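Long-range contacts in Lmo0135 protein (PDB 5ISU), which is the substrate-binding protein CtaP of a Listeria monocytogenes ABC transporter and probably takes part in peptide uptake: residues T74-L79 / D130-F135; W85-P90 / P155-E160; Q277-A282 / Q362-I367. All blocks are in the same frame, centred on the assembly; numbering follows the deposited sequence.

Contact 1: residues T74-L79 / D130-F135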
loop_
_atom_site.group_PDB
_atom_site.type_symbol
_atom_site.label_atom_id
_atom_site.label_comp_id
_atom_site.label_asym_id
_atom_site.label_seq_id
_atom_site.Cartn_x
_atom_site.Cartn_y
_atom_site.Cartn_z
ATOM N N THR A 74 -3.585 -27.387 -2.500
ATOM C CA THR A 74 -2.165 -27.577 -2.206
ATOM C C THR A 74 -1.229 -26.686 -3.048
ATOM O O THR A 74 -1.192 -26.784 -4.273
ATOM C CB THR A 74 -1.779 -29.058 -2.376
ATOM O OG1 THR A 74 -2.636 -29.872 -1.558
ATOM C CG2 THR A 74 -0.331 -29.300 -1.957
ATOM N N TYR A 75 -0.481 -25.822 -2.366
ATOM C CA TYR A 75 0.477 -24.919 -2.987
ATOM C C TYR A 75 1.884 -25.402 -2.638
ATOM O O TYR A 75 2.248 -25.467 -1.478
ATOM C CB TYR A 75 0.277 -23.482 -2.473
ATOM C CG TYR A 75 -1.021 -22.820 -2.913
ATOM C CD1 TYR A 75 -2.252 -23.248 -2.434
ATOM C CD2 TYR A 75 -1.006 -21.728 -3.768
ATOM C CE1 TYR A 75 -3.441 -22.634 -2.840
ATOM C CE2 TYR A 75 -2.179 -21.106 -4.172
ATOM C CZ TYR A 75 -3.396 -21.554 -3.707
ATOM O OH TYR A 75 -4.554 -20.917 -4.120
ATOM N N THR A 76 2.674 -25.716 -3.650
ATOM C CA THR A 76 4.028 -26.192 -3.460
ATOM C C THR A 76 5.030 -25.155 -3.944
ATOM O O THR A 76 5.023 -24.773 -5.122
ATOM C CB THR A 76 4.245 -27.489 -4.247
ATOM O OG1 THR A 76 3.298 -28.468 -3.821
ATOM C CG2 THR A 76 5.638 -28.033 -4.035
ATOM N N VAL A 77 5.903 -24.716 -3.036
ATOM C CA VAL A 77 6.946 -23.737 -3.343
ATOM C C VAL A 77 8.324 -24.406 -3.297
ATOM O O VAL A 77 8.682 -25.033 -2.295
ATOM C CB VAL A 77 6.963 -22.575 -2.309
ATOM C CG1 VAL A 77 8.064 -21.570 -2.637
ATOM C CG2 VAL A 77 5.614 -21.878 -2.252
ATOM N N LYS A 78 9.082 -24.264 -4.382
ATOM C CA LYS A 78 10.449 -24.774 -4.473
ATOM C C LYS A 78 11.387 -23.575 -4.301
ATOM O O LYS A 78 11.221 -22.568 -4.975
ATOM C CB LYS A 78 10.713 -25.396 -5.847
ATOM C CG LYS A 78 10.129 -26.783 -6.123
ATOM C CD LYS A 78 10.844 -27.878 -5.342
ATOM C CE LYS A 78 10.629 -29.262 -5.956
ATOM N NZ LYS A 78 9.204 -29.675 -6.108
ATOM N N LEU A 79 12.382 -23.700 -3.420
ATOM C CA LEU A 79 13.368 -22.633 -3.164
ATOM C C LEU A 79 14.617 -22.808 -4.002
ATOM O O LEU A 79 14.899 -23.884 -4.485
ATOM C CB LEU A 79 13.810 -22.641 -1.687
ATOM C CG LEU A 79 12.777 -22.380 -0.584
ATOM C CD1 LEU A 79 13.427 -22.357 0.791
ATOM C CD2 LEU A 79 12.074 -21.059 -0.835
ATOM N N ASP A 130 14.772 -29.616 2.168
ATOM C CA ASP A 130 15.364 -28.329 2.490
ATOM C C ASP A 130 14.942 -27.265 1.471
ATOM O O ASP A 130 14.843 -26.093 1.829
ATOM C CB ASP A 130 16.894 -28.413 2.554
ATOM C CG ASP A 130 17.405 -28.956 3.886
ATOM O OD1 ASP A 130 16.619 -29.019 4.853
ATOM O OD2 ASP A 130 18.615 -29.272 3.979
ATOM N N THR A 131 14.681 -27.660 0.222
ATOM C CA THR A 131 14.259 -26.703 -0.807
ATOM C C THR A 131 12.793 -26.853 -1.262
ATOM O O THR A 131 12.451 -26.419 -2.357
ATOM C CB THR A 131 15.182 -26.763 -2.054
ATOM O OG1 THR A 131 14.998 -27.995 -2.758
ATOM C CG2 THR A 131 16.635 -26.630 -1.650
ATOM N N THR A 132 11.928 -27.421 -0.424
ATOM C CA THR A 132 10.521 -27.624 -0.801
ATOM C C THR A 132 9.556 -27.399 0.360
ATOM O O THR A 132 9.604 -28.106 1.357
ATOM C CB THR A 132 10.284 -29.050 -1.368
ATOM O OG1 THR A 132 11.151 -29.291 -2.485
ATOM C CG2 THR A 132 8.803 -29.252 -1.809
ATOM N N VAL A 133 8.663 -26.432 0.200
ATOM C CA VAL A 133 7.633 -26.105 1.188
ATOM C C VAL A 133 6.282 -26.476 0.578
ATOM O O VAL A 133 6.011 -26.120 -0.575
ATOM C CB VAL A 133 7.599 -24.591 1.487
ATOM C CG1 VAL A 133 6.693 -24.298 2.665
ATOM C CG2 VAL A 133 8.994 -24.059 1.778
ATOM N N LYS A 134 5.447 -27.195 1.333
ATOM C CA LYS A 134 4.111 -27.604 0.864
ATOM C C LYS A 134 3.066 -27.002 1.793
ATOM O O LYS A 134 3.096 -27.254 3.003
ATOM C CB LYS A 134 3.957 -29.124 0.888
ATOM C CG LYS A 134 2.628 -29.613 0.329
ATOM C CD LYS A 134 2.169 -30.932 0.933
ATOM C CE LYS A 134 3.084 -32.089 0.597
ATOM N NZ LYS A 134 2.607 -33.345 1.238
ATOM N N PHE A 135 2.156 -26.204 1.230
ATOM C CA PHE A 135 1.065 -25.604 1.982
ATOM C C PHE A 135 -0.202 -26.364 1.619
ATOM O O PHE A 135 -0.467 -26.593 0.439
ATOM C CB PHE A 135 0.805 -24.142 1.579
ATOM C CG PHE A 135 1.925 -23.178 1.887
ATOM C CD1 PHE A 135 2.914 -22.928 0.955
ATOM C CD2 PHE A 135 1.929 -22.460 3.070
ATOM C CE1 PHE A 135 3.921 -22.004 1.208
ATOM C CE2 PHE A 135 2.931 -21.540 3.341
ATOM C CZ PHE A 135 3.933 -21.311 2.408
#
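Strands 74-79 and 132-136 are antiparallel neighbours in a sheet, and Tyr-75 faces Phe-135 at one end of their pairing. Tyr-75 N donates to Phe-135 O (2.9 Å), and Phe-135 N returns a nearly straight bond to Tyr-75 O (2.8 Å). Val-77 and Val-133 form a second such hydrogen-bonded pair. Leu-79 N reaches Thr-131 O at 2.9 Å, but from above the carbonyl plane, just before segment 130-135 enters its strand.

Tyr-75, Val-77, Val-133 and Phe-135 share one face of the sheet. The Phe-135 ring turns its edge to Val-77: Val-77 CG2 lies in the ring plane, 3.9 Å from Phe-135 CE1. Helix 93-104 packs on Val-133 and Phe-135, and Phe-144 meets the rings of Tyr-75 and Phe-135 edge-to-face.

The other face is more polar. Lys-78 bends at chi2 (-71°) and runs beside Thr-132, its CD 3.2 Å from Thr-132 OG1. That hydroxyl is hydrogen-bonded to Asp-129. The methyl Thr-74 CG2 packs on Lys-134 CG at 3.8 Å. One apolar face under a helix and one polar face are typical of an amphipathic antiparallel sheet, here five-stranded with these two strands inside it.

Contact 2: residues W85-P90 / P155-E160. With EDO (1,2-ethanediol), chain B.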
loop_
_atom_site.group_PDB
_atom_site.type_symbol
_atom_site.label_atom_id
_atom_site.label_comp_id
_atom_site.label_asym_id
_atom_site.label_seq_id
_atom_site.Cartn_x
_atom_site.Cartn_y
_atom_site.Cartn_z
ATOM N N TRP A 85 21.580 -16.852 5.004
ATOM C CA TRP A 85 21.222 -15.645 5.746
ATOM C C TRP A 85 22.517 -14.839 5.892
ATOM O O TRP A 85 23.598 -15.347 5.548
ATOM C CB TRP A 85 20.687 -15.986 7.148
ATOM C CG TRP A 85 19.422 -16.699 7.144
ATOM C CD1 TRP A 85 19.238 -18.039 7.299
ATOM C CD2 TRP A 85 18.119 -16.127 6.958
ATOM N NE1 TRP A 85 17.902 -18.339 7.238
ATOM C CE2 TRP A 85 17.189 -17.183 7.027
ATOM C CE3 TRP A 85 17.651 -14.825 6.749
ATOM C CZ2 TRP A 85 15.811 -16.982 6.900
ATOM C CZ3 TRP A 85 16.277 -14.617 6.623
ATOM C CH2 TRP A 85 15.369 -15.705 6.705
ATOM N N HIS A 86 22.425 -13.617 6.436
ATOM C CA HIS A 86 23.606 -12.736 6.572
ATOM C C HIS A 86 24.723 -13.245 7.487
ATOM O O HIS A 86 25.870 -12.852 7.335
ATOM C CB HIS A 86 23.200 -11.312 6.992
ATOM C CG HIS A 86 22.353 -10.615 5.980
ATOM N ND1 HIS A 86 21.415 -9.660 6.312
ATOM C CD2 HIS A 86 22.243 -10.802 4.644
ATOM C CE1 HIS A 86 20.807 -9.250 5.217
ATOM N NE2 HIS A 86 21.292 -9.926 4.189
ATOM N N ASP A 87 24.375 -14.117 8.429
ATOM C CA ASP A 87 25.350 -14.697 9.349
ATOM C C ASP A 87 25.920 -16.035 8.848
ATOM O O ASP A 87 26.625 -16.715 9.592
ATOM C CB ASP A 87 24.737 -14.829 10.755
ATOM C CG ASP A 87 23.437 -15.619 10.756
ATOM O OD1 ASP A 87 23.120 -16.253 9.720
ATOM O OD2 ASP A 87 22.732 -15.612 11.798
ATOM N N GLY A 88 25.599 -16.420 7.607
ATOM C CA GLY A 88 26.151 -17.633 7.002
ATOM C C GLY A 88 25.343 -18.918 7.127
ATOM O O GLY A 88 25.666 -19.903 6.458
ATOM N N LYS A 89 24.332 -18.933 8.001
ATOM C CA LYS A 89 23.470 -20.110 8.157
ATOM C C LYS A 89 22.635 -20.300 6.898
ATOM O O LYS A 89 22.290 -19.324 6.234
ATOM C CB LYS A 89 22.523 -19.964 9.352
ATOM C CG LYS A 89 23.181 -20.078 10.725
ATOM C CD LYS A 89 23.821 -21.446 11.027
ATOM C CE LYS A 89 22.859 -22.647 10.909
ATOM N NZ LYS A 89 21.690 -22.661 11.841
ATOM N N PRO A 90 22.352 -21.560 6.537
ATOM C CA PRO A 90 21.522 -21.824 5.367
ATOM C C PRO A 90 20.097 -21.304 5.500
ATOM O O PRO A 90 19.569 -21.235 6.607
ATOM C CB PRO A 90 21.481 -23.358 5.306
ATOM C CG PRO A 90 22.742 -23.793 5.931
ATOM C CD PRO A 90 23.053 -22.775 6.994
ATOM N N PRO A 155 14.494 -15.850 10.119
ATOM C CA PRO A 155 15.344 -17.006 10.424
ATOM C C PRO A 155 14.954 -17.789 11.689
ATOM O O PRO A 155 14.789 -17.210 12.761
ATOM C CB PRO A 155 16.732 -16.392 10.546
ATOM C CG PRO A 155 16.515 -14.963 10.864
ATOM C CD PRO A 155 15.190 -14.566 10.317
ATOM N N LYS A 156 14.824 -19.104 11.535
ATOM C CA LYS A 156 14.467 -19.996 12.622
ATOM C C LYS A 156 15.585 -20.018 13.685
ATOM O O LYS A 156 15.317 -19.842 14.880
ATOM C CB LYS A 156 14.190 -21.398 12.052
ATOM C CG LYS A 156 13.829 -22.502 13.051
ATOM C CD LYS A 156 13.535 -23.793 12.289
ATOM C CE LYS A 156 13.323 -25.005 13.193
ATOM N NZ LYS A 156 12.122 -24.888 14.067
ATOM N N HIS A 157 16.842 -20.150 13.246
ATOM C CA HIS A 157 17.957 -20.203 14.197
ATOM C C HIS A 157 18.056 -18.961 15.118
ATOM O O HIS A 157 18.657 -19.023 16.185
ATOM C CB HIS A 157 19.292 -20.462 13.477
ATOM C CG HIS A 157 19.827 -19.277 12.732
ATOM N ND1 HIS A 157 19.403 -18.938 11.466
ATOM C CD2 HIS A 157 20.769 -18.367 13.074
ATOM C CE1 HIS A 157 20.042 -17.851 11.071
ATOM N NE2 HIS A 157 20.888 -17.493 12.021
ATOM N N ILE A 158 17.449 -17.855 14.699
ATOM C CA ILE A 158 17.444 -16.611 15.477
ATOM C C ILE A 158 16.214 -16.501 16.392
ATOM O O ILE A 158 16.345 -16.162 17.561
ATOM C CB ILE A 158 17.441 -15.366 14.545
ATOM C CG1 ILE A 158 18.687 -15.328 13.638
ATOM C CG2 ILE A 158 17.347 -14.066 15.338
ATOM C CD1 ILE A 158 20.016 -15.270 14.359
ATOM N N PHE A 159 15.026 -16.759 15.859
ATOM C CA PHE A 159 13.775 -16.581 16.642
ATOM C C PHE A 159 13.120 -17.818 17.282
ATOM O O PHE A 159 12.153 -17.678 18.018
ATOM C CB PHE A 159 12.755 -15.815 15.816
ATOM C CG PHE A 159 13.197 -14.430 15.470
ATOM C CD1 PHE A 159 13.085 -13.410 16.397
ATOM C CD2 PHE A 159 13.715 -14.143 14.214
ATOM C CE1 PHE A 159 13.484 -12.118 16.085
ATOM C CE2 PHE A 159 14.114 -12.865 13.891
ATOM C CZ PHE A 159 14.001 -11.844 14.825
ATOM N N GLU A 160 13.640 -19.010 17.019
ATOM C CA GLU A 160 13.119 -20.224 17.637
ATOM C C GLU A 160 13.249 -20.118 19.173
ATOM O O GLU A 160 14.329 -19.827 19.688
ATOM C CB GLU A 160 13.913 -21.421 17.120
ATOM C CG GLU A 160 13.453 -22.787 17.600
ATOM C CD GLU A 160 14.321 -23.900 17.036
ATOM O OE1 GLU A 160 15.564 -23.739 17.033
ATOM O OE2 GLU A 160 13.760 -24.937 16.606
HETATM C C1 EDO B . 8.255 -24.260 14.761
HETATM O O1 EDO B . 7.382 -23.175 15.087
HETATM C C2 EDO B . 8.027 -24.668 13.313
HETATM O O2 EDO B . 9.279 -24.937 12.683
#
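His-157 and Asp-87 are joined by a short hydrogen bond, His-157 NE2 to Asp-87 OD2 at 2.6 Å. It is nearly straight (170°). The carboxylate oxygen uses its syn lone pair and lies in the imidazole plane, although the two flat groups are turned 48° apart. Lys-89 lies over one face of the same ring, with its CG 3.7 Å from the centroid of the His-157 ring. Its chain folds at chi2, chi3 and chi4, which brings NZ back to 3.6 Å from His-157 CB. Ile-158 CG1 sits against the opposite face, toward the rim, so the imidazole is held between two aliphatic chains.

Beside this, Pro-155 lies flat on the indole of Trp-85. Pro-155 CB is 3.8 Å from the centroid of the Trp-85 six-membered ring, a CH-pi contact over the face.

A type I turn from Trp-85 to Gly-88 presents Asp-87. A weak bond from Lys-89 N to Asp-87 OD1 (3.4 Å) may help to orient the carboxylate. Asp-95 accepts from Trp-85 NE1 and from Lys-156 N, and so ties both segments to helix 93-104. The contact thus joins the loop between strand 74-79 and helix 93-104 to the short helix 156-159.

Contact 3: residues Q277-A282 / Q362-I367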
loop_
_atom_site.group_PDB
_atom_site.type_symbol
_atom_site.label_atom_id
_atom_site.label_comp_id
_atom_site.label_asym_id
_atom_site.label_seq_id
_atom_site.Cartn_x
_atom_site.Cartn_y
_atom_site.Cartn_z
ATOM N N GLN A 277 -25.213 10.658 -5.577
ATOM C CA GLN A 277 -24.995 10.790 -7.016
ATOM C C GLN A 277 -24.903 12.255 -7.412
ATOM O O GLN A 277 -24.103 12.623 -8.283
ATOM C CB GLN A 277 -26.093 10.096 -7.800
ATOM C CG GLN A 277 -26.066 8.580 -7.703
ATOM C CD GLN A 277 -27.246 7.927 -8.406
ATOM O OE1 GLN A 277 -28.258 8.570 -8.657
ATOM N NE2 GLN A 277 -27.124 6.639 -8.714
ATOM N N ALA A 278 -25.712 13.100 -6.773
ATOM C CA ALA A 278 -25.649 14.540 -7.043
ATOM C C ALA A 278 -24.256 15.091 -6.703
ATOM O O ALA A 278 -23.702 15.889 -7.455
ATOM C CB ALA A 278 -26.712 15.283 -6.257
ATOM N N LEU A 279 -23.687 14.618 -5.593
ATOM C CA LEU A 279 -22.374 15.061 -5.113
ATOM C C LEU A 279 -21.217 14.452 -5.909
ATOM O O LEU A 279 -20.048 14.768 -5.651
ATOM C CB LEU A 279 -22.213 14.750 -3.621
ATOM C CG LEU A 279 -23.235 15.378 -2.667
ATOM C CD1 LEU A 279 -23.054 14.849 -1.250
ATOM C CD2 LEU A 279 -23.180 16.903 -2.683
ATOM N N SER A 280 -21.548 13.561 -6.841
ATOM C CA SER A 280 -20.565 12.966 -7.735
ATOM C C SER A 280 -20.630 13.731 -9.066
ATOM O O SER A 280 -19.599 14.187 -9.607
ATOM C CB SER A 280 -20.850 11.470 -7.949
ATOM O OG SER A 280 -20.867 10.785 -6.715
ATOM N N TYR A 281 -21.837 13.861 -9.591
ATOM C CA TYR A 281 -22.069 14.608 -10.834
ATOM C C TYR A 281 -21.630 16.069 -10.790
ATOM O O TYR A 281 -21.449 16.683 -11.831
ATOM C CB TYR A 281 -23.551 14.585 -11.224
ATOM C CG TYR A 281 -24.020 13.335 -11.924
ATOM C CD1 TYR A 281 -23.562 13.029 -13.205
ATOM C CD2 TYR A 281 -25.005 12.518 -11.365
ATOM C CE1 TYR A 281 -24.014 11.902 -13.878
ATOM C CE2 TYR A 281 -25.477 11.400 -12.042
ATOM C CZ TYR A 281 -24.976 11.099 -13.295
ATOM O OH TYR A 281 -25.432 9.990 -13.956
ATOM N N ALA A 282 -21.507 16.647 -9.600
ATOM C CA ALA A 282 -21.065 18.035 -9.494
ATOM C C ALA A 282 -19.552 18.195 -9.706
ATOM O O ALA A 282 -19.070 19.316 -9.868
ATOM C CB ALA A 282 -21.453 18.602 -8.132
ATOM N N GLN A 362 -16.642 24.609 -3.496
ATOM C CA GLN A 362 -16.924 25.425 -4.670
ATOM C C GLN A 362 -17.987 24.756 -5.543
ATOM O O GLN A 362 -18.984 25.388 -5.901
ATOM C CB GLN A 362 -15.633 25.584 -5.481
ATOM C CG GLN A 362 -15.702 26.500 -6.699
ATOM C CD GLN A 362 -14.551 26.248 -7.669
ATOM O OE1 GLN A 362 -14.388 25.135 -8.188
ATOM N NE2 GLN A 362 -13.772 27.277 -7.942
ATOM N N GLN A 363 -17.788 23.465 -5.855
ATOM C CA GLN A 363 -18.703 22.741 -6.742
ATOM C C GLN A 363 -20.040 22.474 -6.125
ATOM O O GLN A 363 -21.045 22.476 -6.826
ATOM C CB GLN A 363 -18.090 21.429 -7.259
ATOM C CG GLN A 363 -16.882 21.645 -8.175
ATOM C CD GLN A 363 -17.179 22.564 -9.359
ATOM O OE1 GLN A 363 -16.495 23.568 -9.560
ATOM N NE2 GLN A 363 -18.231 22.254 -10.108
ATOM N N TYR A 364 -20.066 22.216 -4.823
ATOM C CA TYR A 364 -21.340 21.984 -4.152
ATOM C C TYR A 364 -22.119 23.288 -4.015
ATOM O O TYR A 364 -23.342 23.281 -4.149
ATOM C CB TYR A 364 -21.186 21.221 -2.828
ATOM C CG TYR A 364 -20.566 19.830 -2.983
ATOM C CD1 TYR A 364 -20.724 19.079 -4.158
ATOM C CD2 TYR A 364 -19.912 19.225 -1.922
ATOM C CE1 TYR A 364 -20.174 17.812 -4.286
ATOM C CE2 TYR A 364 -19.375 17.944 -2.041
ATOM C CZ TYR A 364 -19.509 17.247 -3.222
ATOM O OH TYR A 364 -18.980 15.985 -3.335
ATOM N N LYS A 365 -21.426 24.405 -3.785
ATOM C CA LYS A 365 -22.111 25.698 -3.757
ATOM C C LYS A 365 -22.950 25.884 -5.016
ATOM O O LYS A 365 -24.119 26.264 -4.930
ATOM C CB LYS A 365 -21.142 26.881 -3.650
ATOM C CG LYS A 365 -20.709 27.251 -2.241
ATOM C CD LYS A 365 -19.981 28.594 -2.231
ATOM C CE LYS A 365 -19.590 29.006 -0.817
ATOM N NZ LYS A 365 -18.910 30.333 -0.774
ATOM N N GLU A 366 -22.357 25.577 -6.170
ATOM C CA GLU A 366 -23.023 25.754 -7.461
ATOM C C GLU A 366 -24.269 24.867 -7.669
ATOM O O GLU A 366 -25.106 25.178 -8.521
ATOM C CB GLU A 366 -22.026 25.579 -8.612
ATOM C CG GLU A 366 -22.545 26.119 -9.942
ATOM C CD GLU A 366 -21.521 26.068 -11.057
ATOM O OE1 GLU A 366 -21.824 26.583 -12.159
ATOM O OE2 GLU A 366 -20.419 25.522 -10.843
ATOM N N ILE A 367 -24.401 23.777 -6.908
ATOM C CA ILE A 367 -25.616 22.934 -7.007
ATOM C C ILE A 367 -26.566 23.166 -5.816
ATOM O O ILE A 367 -27.429 22.337 -5.540
ATOM C CB ILE A 367 -25.321 21.409 -7.191
ATOM C CG1 ILE A 367 -24.648 20.786 -5.958
ATOM C CG2 ILE A 367 -24.483 21.186 -8.437
ATOM C CD1 ILE A 367 -24.679 19.266 -5.948
#
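Leu-279 and Tyr-364 meet as bump and flat wall. The methyl Leu-279 CD2 sits over the centre of the Tyr-364 ring, 3.5 Å from its centroid and 13° off the normal. The two side chains cross at about a right angle. The phenol then reaches past the leucine, and Tyr-364 OH donates to Leu-279 O (2.8 Å), in the carbonyl plane and on a lone pair. One residue therefore holds the tyrosine by both its face and its hydroxyl.

Ala-282 is small and its CB points toward segment 362-367. This CB enters a hollow between the edge of the Tyr-364 ring, with CD1 at 4.1 Å, and Ile-367. The end of Ile-367 closes the far side, its CD1 4.0 Å from Ala-282 CB and 3.8 Å from Ala-278 O. CG1 of Ile-367 stands between its backbone N and carbonyl carbon (chi1 66°), which turns that chain toward the alanines.

Gln-363 bends at chi2 and donates from NE2 to Ala-282 O (3.1 Å), nearly along the C=O axis. Gln-322 adds a weak bond to the same oxygen.

The contact joins the C-terminal ends of helices 273-281 and 351-365. Helix 324-334 packs beside both through Leu-330 and Ile-324, and Phe-263 of strand 248-263 touches Leu-279.

Contacts 1 and 2 lie on the same side of the chain's centre, their centres about 19 Å apart, and their segments alternate along the chain. Both border helix 93-104. Contact 3 is on the opposite side, with its centre about 54 Å from that of contact 1, and comes later in the chain. All six touching residues of contact 3 are buried; contacts 1 and 2 are each partly buried. Contact 1 relies on backbone bonds within a sheet. Contact 2 has no backbone bond across it and uses a carboxylate-imidazole pair between exposed or partly exposed residues. Contact 3 pairs two helix ends through apolar packing, with side-chain donors meeting backbone carbonyls.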